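Synaptic vesicle membrane protein VAT-1 homolog-like (Homo sapiens, PDB 4A27) probably acts as an oxidoreductase of the quinone oxidoreductase branch of the zinc-containing alcohol dehydrogenase family, with no specific reaction assigned. Local coordinates at residues A[110-113]-A[114-117]; A[80-83]-A[84-88]; A[139-142]-A[143-146]; A[279-282]-A[283-287]; A[301-305]-A[306-310]. All blocks are in the same frame, centred on the assembly; numbering follows the deposited sequence.

Interaction 1: residues A[110-113]-A[114-117]; sequences KIPD and DMSF
The carbonyl oxygen of Pro112 is gripped by two donors, the backbone N of Met115 three residues further on and, more weakly, NH1 of Arg87. The Met115 N to Pro112 O bond is 3.0 Å long and closes a type I beta turn from Pro112 to Met115. Its donor stands well above the carbonyl plane, 56° out of it, and so does not lie on a lone pair. Asp113 and Asp114 form the corners of the turn; their like charges stand well apart, and Lys307 is a long, weak partner of Asp114. The apolar part of the contact comes from Met115, whose CG is turned anti to the backbone N (chi1 -175°), carrying the chain back against Ile111 and Pro112. Its CB rests 4.0 Å from CD of Pro112, while its SD comes 4.1 Å from CB of Ile111, the Ile111 and Met115 side chains crossing at about a right angle. CD1 of Ile111 also approaches the carbonyl O of Met115 at 4.0 Å, and this same oxygen receives a bond from NH2 of Arg87, which thereby ties both ends of the turn to strand 87-91. Beyond it, Ser116 caps helix 117-121 through the N of Glu119. The turn thus links strand 108-110 to that helix, Ala120 packing against both Ile111 and Met115, while Ile301, Tyr304 and Asn305 of helix 290-305 cover Pro112.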
loop_
_atom_site.group_PDB
_atom_site.type_symbol
_atom_site.label_atom_id
_atom_site.label_comp_id
_atom_site.label_asym_id
_atom_site.label_seq_id
_atom_site.Cartn_x
_atom_site.Cartn_y
_atom_site.Cartn_z
ATOM N N LYS A 110 -15.940 24.382 -4.994
ATOM C CA LYS A 110 -17.128 25.050 -4.518
ATOM C C LYS A 110 -17.520 24.443 -3.214
ATOM O O LYS A 110 -17.479 23.233 -3.065
ATOM C CB LYS A 110 -18.273 24.821 -5.502
ATOM C CG LYS A 110 -18.068 25.474 -6.842
ATOM C CD LYS A 110 -19.351 25.396 -7.639
ATOM C CE LYS A 110 -19.264 26.142 -8.946
ATOM N NZ LYS A 110 -20.551 26.037 -9.692
ATOM N N ILE A 111 -17.913 25.267 -2.260
ATOM C CA ILE A 111 -18.344 24.744 -0.991
ATOM C C ILE A 111 -19.867 24.812 -0.855
ATOM O O ILE A 111 -20.536 25.642 -1.460
ATOM C CB ILE A 111 -17.580 25.384 0.229
ATOM C CG1 ILE A 111 -17.839 26.889 0.340
ATOM C CG2 ILE A 111 -16.074 25.086 0.114
ATOM C CD1 ILE A 111 -17.150 27.574 1.533
ATOM N N PRO A 112 -20.427 23.917 -0.052
ATOM C CA PRO A 112 -21.860 23.998 0.235
ATOM C C PRO A 112 -22.245 25.238 1.035
ATOM O O PRO A 112 -21.438 25.749 1.827
ATOM C CB PRO A 112 -22.130 22.748 1.094
ATOM C CG PRO A 112 -20.866 21.953 1.124
ATOM C CD PRO A 112 -19.747 22.866 0.730
ATOM N N ASP A 113 -23.494 25.670 0.873
ATOM C CA ASP A 113 -24.029 26.851 1.576
ATOM C C ASP A 113 -23.996 26.689 3.099
ATOM O O ASP A 113 -23.851 27.663 3.827
ATOM C CB ASP A 113 -25.481 27.133 1.118
ATOM C CG ASP A 113 -25.589 27.523 -0.378
ATOM O OD1 ASP A 113 -24.577 27.940 -0.999
ATOM O OD2 ASP A 113 -26.696 27.414 -0.938
ATOM N N ASP A 114 -24.114 25.454 3.572
ATOM C CA ASP A 114 -24.100 25.149 5.001
ATOM C C ASP A 114 -22.716 25.321 5.641
ATOM O O ASP A 114 -22.612 25.386 6.856
ATOM C CB ASP A 114 -24.538 23.695 5.230
ATOM C CG ASP A 114 -26.030 23.524 5.228
ATOM O OD1 ASP A 114 -26.754 24.475 4.858
ATOM O OD2 ASP A 114 -26.480 22.419 5.599
ATOM N N MET A 115 -21.670 25.322 4.821
ATOM C CA MET A 115 -20.308 25.339 5.317
ATOM C C MET A 115 -19.789 26.784 5.470
ATOM O O MET A 115 -19.755 27.525 4.515
ATOM C CB MET A 115 -19.418 24.513 4.378
ATOM C CG MET A 115 -17.984 24.367 4.875
ATOM S SD MET A 115 -16.922 23.434 3.722
ATOM C CE MET A 115 -17.532 21.790 4.128
ATOM N N SER A 116 -19.368 27.165 6.677
ATOM C CA SER A 116 -18.915 28.514 6.950
ATOM C C SER A 116 -17.515 28.658 6.359
ATOM O O SER A 116 -16.894 27.636 6.004
ATOM C CB SER A 116 -18.812 28.743 8.454
ATOM O OG SER A 116 -17.758 27.958 8.957
ATOM N N PHE A 117 -17.032 29.893 6.232
ATOM C CA PHE A 117 -15.694 30.117 5.640
ATOM C C PHE A 117 -14.580 29.562 6.520
ATOM O O PHE A 117 -13.572 29.064 5.997
ATOM C CB PHE A 117 -15.424 31.599 5.345
ATOM C CG PHE A 117 -16.283 32.151 4.244
ATOM C CD1 PHE A 117 -16.076 31.756 2.931
ATOM C CD2 PHE A 117 -17.323 33.020 4.526
ATOM C CE1 PHE A 117 -16.874 32.244 1.904
ATOM C CE2 PHE A 117 -18.136 33.496 3.509
ATOM C CZ PHE A 117 -17.905 33.107 2.197
#

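Interaction 2: residues A[80-83]-A[84-88]; sequences KGYE and IGDRV
The phenol ring of Tyr82 and the carboxylate of Asp86 meet with their planes 65° apart and their side chains crossing at about a right angle. OD2 of Asp86 touches the base of the ring, 3.9 Å from CB of Tyr82 and 4.0 Å from its CD2, and further along the ring CE2 of Tyr82 packs 4.3 Å from CG1 of Val88. The carboxylate is itself approached from above its plane, where the backbone N of Glu83 donates to OD2 of Asp86 over 2.8 Å in a fairly straight bond (164°). What lets the acid reach back is the first torsion of Asp86, which sets CG beside its own backbone N (chi1 -80°). That backbone N returns to the same partner, bonding to O of Glu83 at 3.2 Å, so Asp86 holds both the amide and the carbonyl of one residue. OE2 of Glu83 remains 4.8 Å from OD1 of Asp86; the like charges would probably be eased by Lys110, a long and weak ion-pair partner of OD2. Leu33, Leu75 and Val105 pack on the Tyr82 side chain, and Val72 pairs through its backbone with Gly85 and Asp86. The backbone bond closes a type II beta turn from Glu83 to Asp86 with Gly85, at positive phi, in its third position, and it leads into strand 87-91 through the Gly-Asp-Arg-Val sequence familiar from the GroES-like domain of this dehydrogenase family.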
loop_
_atom_site.group_PDB
_atom_site.type_symbol
_atom_site.label_atom_id
_atom_site.label_comp_id
_atom_site.label_asym_id
_atom_site.label_seq_id
_atom_site.Cartn_x
_atom_site.Cartn_y
_atom_site.Cartn_z
ATOM N N LYS A 80 -14.477 27.996 -17.091
ATOM C CA LYS A 80 -15.910 27.696 -17.032
ATOM C C LYS A 80 -16.262 26.951 -15.738
ATOM O O LYS A 80 -15.397 26.354 -15.080
ATOM C CB LYS A 80 -16.339 26.883 -18.259
ATOM N N GLY A 81 -17.544 27.007 -15.380
ATOM C CA GLY A 81 -18.074 26.314 -14.203
ATOM C C GLY A 81 -18.164 27.151 -12.933
ATOM O O GLY A 81 -18.643 26.661 -11.902
ATOM N N TYR A 82 -17.715 28.407 -12.998
ATOM C CA TYR A 82 -17.797 29.315 -11.856
ATOM C C TYR A 82 -18.414 30.621 -12.251
ATOM O O TYR A 82 -18.343 31.030 -13.406
ATOM C CB TYR A 82 -16.418 29.589 -11.264
ATOM C CG TYR A 82 -15.772 28.364 -10.683
ATOM C CD1 TYR A 82 -15.031 27.506 -11.497
ATOM C CD2 TYR A 82 -15.909 28.045 -9.329
ATOM C CE1 TYR A 82 -14.438 26.357 -10.980
ATOM C CE2 TYR A 82 -15.317 26.871 -8.792
ATOM C CZ TYR A 82 -14.578 26.051 -9.626
ATOM O OH TYR A 82 -13.989 24.916 -9.154
ATOM N N GLU A 83 -19.012 31.275 -11.265
ATOM C CA GLU A 83 -19.577 32.600 -11.429
ATOM C C GLU A 83 -19.082 33.418 -10.283
ATOM O O GLU A 83 -18.778 32.887 -9.221
ATOM C CB GLU A 83 -21.088 32.554 -11.337
ATOM C CG GLU A 83 -21.706 31.312 -11.853
ATOM C CD GLU A 83 -23.136 31.619 -12.183
ATOM O OE1 GLU A 83 -23.353 32.102 -13.300
ATOM O OE2 GLU A 83 -24.012 31.490 -11.306
ATOM N N ILE A 84 -19.040 34.720 -10.475
ATOM C CA ILE A 84 -18.627 35.605 -9.423
ATOM C C ILE A 84 -19.641 35.455 -8.295
ATOM O O ILE A 84 -20.835 35.285 -8.552
ATOM C CB ILE A 84 -18.574 37.040 -9.963
ATOM C CG1 ILE A 84 -17.554 37.118 -11.117
ATOM C CG2 ILE A 84 -18.279 38.041 -8.838
ATOM C CD1 ILE A 84 -17.756 38.350 -12.028
ATOM N N GLY A 85 -19.157 35.484 -7.050
ATOM C CA GLY A 85 -20.015 35.279 -5.870
ATOM C C GLY A 85 -20.029 33.841 -5.350
ATOM O O GLY A 85 -20.573 33.599 -4.286
ATOM N N ASP A 86 -19.497 32.892 -6.127
ATOM C CA ASP A 86 -19.385 31.494 -5.692
ATOM C C ASP A 86 -18.452 31.398 -4.465
ATOM O O ASP A 86 -17.428 32.048 -4.399
ATOM C CB ASP A 86 -18.849 30.599 -6.821
ATOM C CG ASP A 86 -19.927 30.201 -7.848
ATOM O OD1 ASP A 86 -21.145 30.336 -7.574
ATOM O OD2 ASP A 86 -19.540 29.735 -8.939
ATOM N N ARG A 87 -18.875 30.639 -3.479
ATOM C CA ARG A 87 -18.114 30.467 -2.252
ATOM C C ARG A 87 -17.236 29.271 -2.464
ATOM O O ARG A 87 -17.726 28.230 -2.891
ATOM C CB ARG A 87 -19.069 30.267 -1.085
ATOM C CG ARG A 87 -20.008 31.447 -0.908
ATOM C CD ARG A 87 -21.147 31.165 0.039
ATOM N NE ARG A 87 -20.708 31.137 1.433
ATOM C CZ ARG A 87 -20.474 30.052 2.167
ATOM N NH1 ARG A 87 -20.613 28.821 1.679
ATOM N NH2 ARG A 87 -20.054 30.212 3.410
ATOM N N VAL A 88 -15.936 29.409 -2.174
ATOM C CA VAL A 88 -14.978 28.364 -2.508
ATOM C C VAL A 88 -13.909 28.143 -1.443
ATOM O O VAL A 88 -13.686 28.990 -0.572
ATOM C CB VAL A 88 -14.304 28.709 -3.812
ATOM C CG1 VAL A 88 -15.357 28.743 -4.912
ATOM C CG2 VAL A 88 -13.556 30.085 -3.655
#

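Interaction 3: residues A[139-142]-A[143-146]; sequences NLRE and GMSV. With EDO (1,2-ethanediol), chain C.
Arg141 and Met144 make a local turn contact on the way from helix 124-137 into strand 145-148 of the parallel sheet. The backbone N of Met144 bonds to O of Arg141 at 3.3 Å, closing a type II beta turn with Gly143 at positive phi. With CG beside its backbone N (chi1 -68°) and chi2 extended, Met144 brings its SD to 3.3 Å from N of Arg141, a weak N-H to sulfur bond; the bend at chi3 (43°) swings CE to 3.8 Å from C1 of a bound 1,2-ethanediol. On the apolar side, CD1 of Leu140 sits 3.8 Å from CB of Met144 and 3.9 Å from CG2 of Val146. NE of Arg141 donates to O of Asn139 at 2.9 Å, with that oxygen at the guanidinium edge and in its plane; O2 of the diol shares the edge. NH1 of Arg141 forms a salt bridge with Glu136 of the second subunit. With an alanine here in place of Met144, the Arg141 amide would probably lose its sulfur partner and a gap open beside the diol. Strand 145-148 lies between strands 170-175 and 209-215 in the 3-2-1-4-5-6 order of a Rossmann fold, so this turn delivers the chain to the first strand, before the glycine-rich loop usual in dinucleotide-binding relatives.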
loop_
_atom_site.group_PDB
_atom_site.type_symbol
_atom_site.label_atom_id
_atom_site.label_comp_id
_atom_site.label_asym_id
_atom_site.label_seq_id
_atom_site.Cartn_x
_atom_site.Cartn_y
_atom_site.Cartn_z
ATOM N N ASN A 139 -5.398 0.801 2.084
ATOM C CA ASN A 139 -6.755 0.485 1.554
ATOM C C ASN A 139 -7.552 0.060 2.789
ATOM O O ASN A 139 -7.784 -1.115 2.991
ATOM C CB ASN A 139 -6.642 -0.670 0.514
ATOM C CG ASN A 139 -7.985 -1.147 -0.013
ATOM O OD1 ASN A 139 -8.992 -0.448 0.078
ATOM N ND2 ASN A 139 -8.002 -2.383 -0.547
ATOM N N LEU A 140 -7.947 1.019 3.621
ATOM C CA LEU A 140 -8.729 0.741 4.821
ATOM C C LEU A 140 -10.046 0.070 4.500
ATOM O O LEU A 140 -10.805 0.578 3.688
ATOM C CB LEU A 140 -9.018 2.025 5.617
ATOM C CG LEU A 140 -9.849 1.861 6.892
ATOM C CD1 LEU A 140 -9.098 1.013 7.982
ATOM C CD2 LEU A 140 -10.239 3.246 7.411
ATOM N N ARG A 141 -10.298 -1.055 5.164
ATOM C CA ARG A 141 -11.544 -1.871 4.985
ATOM C C ARG A 141 -12.082 -2.325 6.342
ATOM O O ARG A 141 -11.389 -2.219 7.356
ATOM C CB ARG A 141 -11.277 -3.153 4.114
ATOM C CG ARG A 141 -11.145 -2.876 2.595
ATOM C CD ARG A 141 -10.253 -3.950 1.885
ATOM N NE ARG A 141 -8.847 -3.724 2.194
ATOM C CZ ARG A 141 -7.857 -4.583 1.996
ATOM N NH1 ARG A 141 -8.089 -5.773 1.465
ATOM N NH2 ARG A 141 -6.623 -4.230 2.327
ATOM N N GLU A 142 -13.305 -2.879 6.322
ATOM C CA GLU A 142 -14.013 -3.388 7.486
ATOM C C GLU A 142 -13.168 -4.245 8.388
ATOM O O GLU A 142 -12.462 -5.100 7.906
ATOM C CB GLU A 142 -15.242 -4.225 7.068
ATOM C CG GLU A 142 -16.517 -3.439 6.869
ATOM C CD GLU A 142 -17.778 -4.323 6.771
ATOM O OE1 GLU A 142 -17.998 -5.199 7.649
ATOM O OE2 GLU A 142 -18.552 -4.136 5.797
ATOM N N GLY A 143 -13.252 -4.011 9.704
ATOM C CA GLY A 143 -12.552 -4.841 10.685
ATOM C C GLY A 143 -11.092 -4.493 10.946
ATOM O O GLY A 143 -10.438 -5.108 11.780
ATOM N N MET A 144 -10.549 -3.511 10.253
ATOM C CA MET A 144 -9.128 -3.210 10.422
ATOM C C MET A 144 -8.887 -2.312 11.608
ATOM O O MET A 144 -9.805 -1.780 12.193
ATOM C CB MET A 144 -8.596 -2.538 9.158
ATOM C CG MET A 144 -8.579 -3.500 8.015
ATOM S SD MET A 144 -7.893 -2.861 6.488
ATOM C CE MET A 144 -6.497 -2.017 7.098
ATOM N N SER A 145 -7.619 -2.117 11.948
ATOM C CA SER A 145 -7.293 -1.237 13.012
ATOM C C SER A 145 -6.194 -0.256 12.592
ATOM O O SER A 145 -5.342 -0.555 11.744
ATOM C CB SER A 145 -6.917 -2.063 14.244
ATOM O OG SER A 145 -5.555 -2.435 14.191
ATOM N N VAL A 146 -6.265 0.938 13.165
ATOM C CA VAL A 146 -5.436 2.057 12.796
ATOM C C VAL A 146 -4.849 2.711 14.040
ATOM O O VAL A 146 -5.559 2.938 15.021
ATOM C CB VAL A 146 -6.245 3.139 12.059
ATOM C CG1 VAL A 146 -5.292 4.278 11.633
ATOM C CG2 VAL A 146 -7.001 2.551 10.852
HETATM C C1 EDO C . -3.337 -2.551 5.064
HETATM O O1 EDO C . -1.897 -2.594 5.085
HETATM C C2 EDO C . -3.788 -1.350 4.263
HETATM O O2 EDO C . -4.635 -1.703 3.153
#

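Interaction 4: residues A[279-282]-A[283-287]; sequences SLLN and LLFKQ
Leu280 swings its CG anti to the backbone N (chi1 178°) whereas Leu284 keeps its own beside the backbone N (chi1 -71°), and one turn apart the two leucines meet, CG of Leu280 lying 3.9 Å from CD1 of Leu284. Leu281 and Phe285 instead run side by side in the same direction, CD2 of Leu281 touching CE2 of Phe285 at 3.8 Å. CB of Leu284 sits over the centre of one face of the Phe285 ring, which also meets Phe107 edge to face. At the start of this short helix, 280-285, Ser279 is the N-cap, its OG accepting from N of Asn282 at 3.2 Å. At the far end, O of Asn282 takes two backbone donors: N of Gln287 at 2.9 Å, nearly along the C=O axis, and N of Lys286 at 3.0 Å, tilted 34° from the carbonyl plane. The aliphatic chain of Lys286 lies alongside Asn282, its CE 3.4 Å from OD1. In the second subunit, O of Glu270 accepts from ND2 of Asn282, and ND2 of Asn272 donates to OE1 of Gln287. Were Gln287 a leucine, that Asn272 amide would probably be left without this acceptor. The chemistry is thus divided: Leu280, Leu281, Leu284 and Phe285 pack within the subunit, Leu283 also reaches Pro230 of the second, and the Asn282 and Gln287 side chains give the dimer interface polar bonds.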
loop_
_atom_site.group_PDB
_atom_site.type_symbol
_atom_site.label_atom_id
_atom_site.label_comp_id
_atom_site.label_asym_id
_atom_site.label_seq_id
_atom_site.Cartn_x
_atom_site.Cartn_y
_atom_site.Cartn_z
ATOM N N SER A 279 3.003 13.405 0.753
ATOM C CA SER A 279 3.075 14.883 0.734
ATOM C C SER A 279 2.016 15.397 -0.199
ATOM O O SER A 279 2.150 15.269 -1.427
ATOM C CB SER A 279 4.421 15.340 0.194
ATOM O OG SER A 279 4.332 16.712 -0.201
ATOM N N LEU A 280 0.920 15.910 0.346
ATOM C CA LEU A 280 -0.149 16.414 -0.495
ATOM C C LEU A 280 0.319 17.576 -1.407
ATOM O O LEU A 280 -0.103 17.665 -2.553
ATOM C CB LEU A 280 -1.338 16.862 0.359
ATOM C CG LEU A 280 -2.544 17.474 -0.346
ATOM C CD1 LEU A 280 -2.979 16.593 -1.536
ATOM C CD2 LEU A 280 -3.724 17.675 0.678
ATOM N N LEU A 281 1.107 18.494 -0.872
ATOM C CA LEU A 281 1.522 19.668 -1.640
ATOM C C LEU A 281 2.297 19.261 -2.887
ATOM O O LEU A 281 2.006 19.758 -3.987
ATOM C CB LEU A 281 2.314 20.666 -0.783
ATOM C CG LEU A 281 1.408 21.362 0.239
ATOM C CD1 LEU A 281 2.203 22.293 1.046
ATOM C CD2 LEU A 281 0.182 22.116 -0.344
ATOM N N ASN A 282 3.224 18.326 -2.732
ATOM C CA ASN A 282 3.963 17.793 -3.881
ATOM C C ASN A 282 3.087 17.112 -4.896
ATOM O O ASN A 282 3.316 17.262 -6.097
ATOM C CB ASN A 282 5.020 16.800 -3.448
ATOM C CG ASN A 282 6.182 17.457 -2.776
ATOM O OD1 ASN A 282 6.262 18.690 -2.697
ATOM N ND2 ASN A 282 7.082 16.640 -2.247
ATOM N N LEU A 283 2.087 16.375 -4.418
ATOM C CA LEU A 283 1.134 15.708 -5.292
ATOM C C LEU A 283 0.392 16.730 -6.133
ATOM O O LEU A 283 0.174 16.507 -7.325
ATOM C CB LEU A 283 0.130 14.878 -4.470
ATOM C CG LEU A 283 -0.678 13.775 -5.141
ATOM C CD1 LEU A 283 0.236 12.752 -5.845
ATOM C CD2 LEU A 283 -1.568 13.050 -4.100
ATOM N N LEU A 284 0.036 17.856 -5.504
ATOM C CA LEU A 284 -0.692 18.936 -6.151
ATOM C C LEU A 284 0.143 19.760 -7.163
ATOM O O LEU A 284 -0.253 19.916 -8.311
ATOM C CB LEU A 284 -1.248 19.900 -5.120
ATOM C CG LEU A 284 -2.407 19.352 -4.303
ATOM C CD1 LEU A 284 -2.610 20.222 -3.068
ATOM C CD2 LEU A 284 -3.664 19.242 -5.155
ATOM N N PHE A 285 1.285 20.250 -6.709
ATOM C CA PHE A 285 1.998 21.338 -7.361
ATOM C C PHE A 285 3.259 20.881 -8.094
ATOM O O PHE A 285 3.799 21.667 -8.841
ATOM C CB PHE A 285 2.386 22.424 -6.340
ATOM C CG PHE A 285 1.220 23.107 -5.697
ATOM C CD1 PHE A 285 0.185 23.630 -6.462
ATOM C CD2 PHE A 285 1.149 23.234 -4.322
ATOM C CE1 PHE A 285 -0.912 24.270 -5.851
ATOM C CE2 PHE A 285 0.067 23.891 -3.719
ATOM C CZ PHE A 285 -0.957 24.390 -4.485
ATOM N N LYS A 286 3.726 19.649 -7.851
ATOM C CA LYS A 286 4.897 19.076 -8.548
ATOM C C LYS A 286 4.573 17.851 -9.408
ATOM O O LYS A 286 5.215 17.649 -10.437
ATOM C CB LYS A 286 5.988 18.654 -7.563
ATOM C CG LYS A 286 6.467 19.743 -6.675
ATOM C CD LYS A 286 7.698 19.307 -5.894
ATOM C CE LYS A 286 8.127 20.398 -4.911
ATOM N NZ LYS A 286 9.268 19.978 -4.067
ATOM N N GLN A 287 3.612 17.032 -8.980
ATOM C CA GLN A 287 3.356 15.764 -9.634
ATOM C C GLN A 287 2.076 15.737 -10.460
ATOM O O GLN A 287 1.795 14.744 -11.110
ATOM C CB GLN A 287 3.343 14.653 -8.597
ATOM C CG GLN A 287 4.713 14.392 -8.000
ATOM C CD GLN A 287 4.640 13.776 -6.609
ATOM O OE1 GLN A 287 3.589 13.299 -6.192
ATOM N NE2 GLN A 287 5.755 13.823 -5.868
#

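Interaction 5: residues A[301-305]-A[306-310]; sequences IGLYN and QKKIK
A Schellman motif ends helix 290-305, with Leu303 and Tyr304 receiving the two bonds that return from Lys308 and Lys307. N of Lys308 bonds to O of Leu303 at 3.0 Å, and N of Lys307 to O of Tyr304 at 2.9 Å, the latter donor standing 68° out of the carbonyl plane. Lys307 turns the chain with a positive phi (66°), although it is not a glycine. Around this bend Leu303 is wrapped by what follows: its CD2 lies 3.9 Å from CD of Lys308, and its CB 3.9 Å from CG1 of Ile309. That isoleucine branch lies between the backbone N and the carbonyl carbon (chi1 62°), which brings CG1 over the last turn, 3.6 Å from N of Tyr304. A water donates both to O of Tyr304 and, at 2.7 Å, to O of Ile309, and rests above one face of the Tyr304 ring near its rim. Glu119 binds both OH of Tyr304 and, as a salt bridge, NZ of Lys310. Leu162 of helix 154-163 packs on Leu303 and Ile309. The positive phi of Lys307 and the two returning bonds define the Schellman C-cap, and the packing of Leu303 on residues beyond the helix is its usual apolar companion.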
loop_
_atom_site.group_PDB
_atom_site.type_symbol
_atom_site.label_atom_id
_atom_site.label_comp_id
_atom_site.label_asym_id
_atom_site.label_seq_id
_atom_site.Cartn_x
_atom_site.Cartn_y
_atom_site.Cartn_z
ATOM N N ILE A 301 -16.917 16.048 0.234
ATOM C CA ILE A 301 -18.064 16.963 0.315
ATOM C C ILE A 301 -19.375 16.181 0.442
ATOM O O ILE A 301 -20.297 16.601 1.179
ATOM C CB ILE A 301 -18.099 17.964 -0.861
ATOM C CG1 ILE A 301 -17.043 19.054 -0.694
ATOM C CG2 ILE A 301 -19.444 18.703 -0.929
ATOM C CD1 ILE A 301 -16.939 19.946 -1.952
ATOM N N GLY A 302 -19.453 15.042 -0.259
ATOM C CA GLY A 302 -20.593 14.114 -0.112
ATOM C C GLY A 302 -20.752 13.654 1.330
ATOM O O GLY A 302 -21.832 13.748 1.872
ATOM N N LEU A 303 -19.648 13.250 1.975
ATOM C CA LEU A 303 -19.667 12.881 3.383
ATOM C C LEU A 303 -20.068 14.064 4.283
ATOM O O LEU A 303 -20.896 13.896 5.195
ATOM C CB LEU A 303 -18.288 12.316 3.829
ATOM C CG LEU A 303 -17.915 10.957 3.227
ATOM C CD1 LEU A 303 -16.490 10.533 3.653
ATOM C CD2 LEU A 303 -18.939 9.873 3.619
ATOM N N TYR A 304 -19.493 15.253 4.049
ATOM C CA TYR A 304 -19.877 16.439 4.824
ATOM C C TYR A 304 -21.412 16.709 4.782
ATOM O O TYR A 304 -22.048 17.011 5.803
ATOM C CB TYR A 304 -19.166 17.664 4.320
ATOM C CG TYR A 304 -19.565 18.923 5.040
ATOM C CD1 TYR A 304 -18.924 19.305 6.217
ATOM C CD2 TYR A 304 -20.571 19.741 4.545
ATOM C CE1 TYR A 304 -19.262 20.457 6.882
ATOM C CE2 TYR A 304 -20.922 20.919 5.215
ATOM C CZ TYR A 304 -20.241 21.259 6.375
ATOM O OH TYR A 304 -20.531 22.387 7.068
ATOM N N ASN A 305 -21.970 16.625 3.587
ATOM C CA ASN A 305 -23.428 16.831 3.370
ATOM C C ASN A 305 -24.328 15.776 4.016
ATOM O O ASN A 305 -25.456 16.067 4.382
ATOM C CB ASN A 305 -23.710 16.912 1.872
ATOM C CG ASN A 305 -23.173 18.223 1.240
ATOM O OD1 ASN A 305 -22.862 19.175 1.936
ATOM N ND2 ASN A 305 -23.025 18.238 -0.070
ATOM N N GLN A 306 -23.838 14.550 4.121
ATOM C CA GLN A 306 -24.510 13.514 4.870
ATOM C C GLN A 306 -24.214 13.604 6.372
ATOM O O GLN A 306 -24.656 12.740 7.141
ATOM C CB GLN A 306 -24.086 12.139 4.357
ATOM C CG GLN A 306 -24.504 11.839 2.931
ATOM C CD GLN A 306 -23.885 10.533 2.406
ATOM O OE1 GLN A 306 -22.916 10.024 2.956
ATOM N NE2 GLN A 306 -24.455 9.996 1.340
ATOM N N LYS A 307 -23.461 14.626 6.789
ATOM C CA LYS A 307 -23.184 14.891 8.213
ATOM C C LYS A 307 -22.354 13.804 8.835
ATOM O O LYS A 307 -22.404 13.601 10.032
ATOM C CB LYS A 307 -24.480 15.060 9.030
ATOM C CG LYS A 307 -25.532 15.943 8.389
ATOM C CD LYS A 307 -25.099 17.397 8.401
ATOM C CE LYS A 307 -26.170 18.289 7.846
ATOM N NZ LYS A 307 -25.730 19.701 7.968
ATOM N N LYS A 308 -21.549 13.135 8.030
ATOM C CA LYS A 308 -20.627 12.133 8.539
ATOM C C LYS A 308 -19.256 12.660 8.903
ATOM O O LYS A 308 -18.533 12.001 9.614
ATOM C CB LYS A 308 -20.485 11.010 7.537
ATOM C CG LYS A 308 -21.781 10.142 7.487
ATOM C CD LYS A 308 -21.811 9.265 6.259
ATOM C CE LYS A 308 -23.062 8.295 6.263
ATOM N NZ LYS A 308 -22.692 7.000 6.888
ATOM N N ILE A 309 -18.882 13.826 8.400
ATOM C CA ILE A 309 -17.647 14.454 8.813
ATOM C C ILE A 309 -17.871 15.959 9.020
ATOM O O ILE A 309 -18.794 16.530 8.465
ATOM C CB ILE A 309 -16.494 14.238 7.795
ATOM C CG1 ILE A 309 -16.813 14.843 6.436
ATOM C CG2 ILE A 309 -16.076 12.733 7.629
ATOM C CD1 ILE A 309 -15.538 14.948 5.558
ATOM N N LYS A 310 -16.991 16.580 9.803
ATOM C CA LYS A 310 -17.067 17.982 10.148
ATOM C C LYS A 310 -15.712 18.434 10.721
ATOM O O LYS A 310 -15.237 17.895 11.718
ATOM C CB LYS A 310 -18.186 18.211 11.171
ATOM C CG LYS A 310 -18.325 19.653 11.655
ATOM C CD LYS A 310 -19.584 19.842 12.519
ATOM C CE LYS A 310 -20.035 21.313 12.590
ATOM N NZ LYS A 310 -20.744 21.765 11.352
HETATM O O HOH W 1 -21.188 17.693 8.508
#

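Along the chain the five contacts follow in series: interaction 2, then 1, 3, 4 and 5. Interactions 2 and 1 lie in the part built on the GroES-like fold, their centres about 12 Å apart and joined through Arg87. Interaction 5, its centre also about 12 Å from that of interaction 1, ends helix 290-305, and the turn 112-115 touches that helix end, Pro112 and Met115 against Tyr304 and Asn305. Interaction 3 opens the parallel Rossmann sheet, and interaction 4 directly follows one of its edge strands, 274-278; their centres are about 26 Å apart. Interactions 1, 2 and 5 thus gather round the GroES-like part and helix 290-305, while interactions 3 and 4 reach the second subunit.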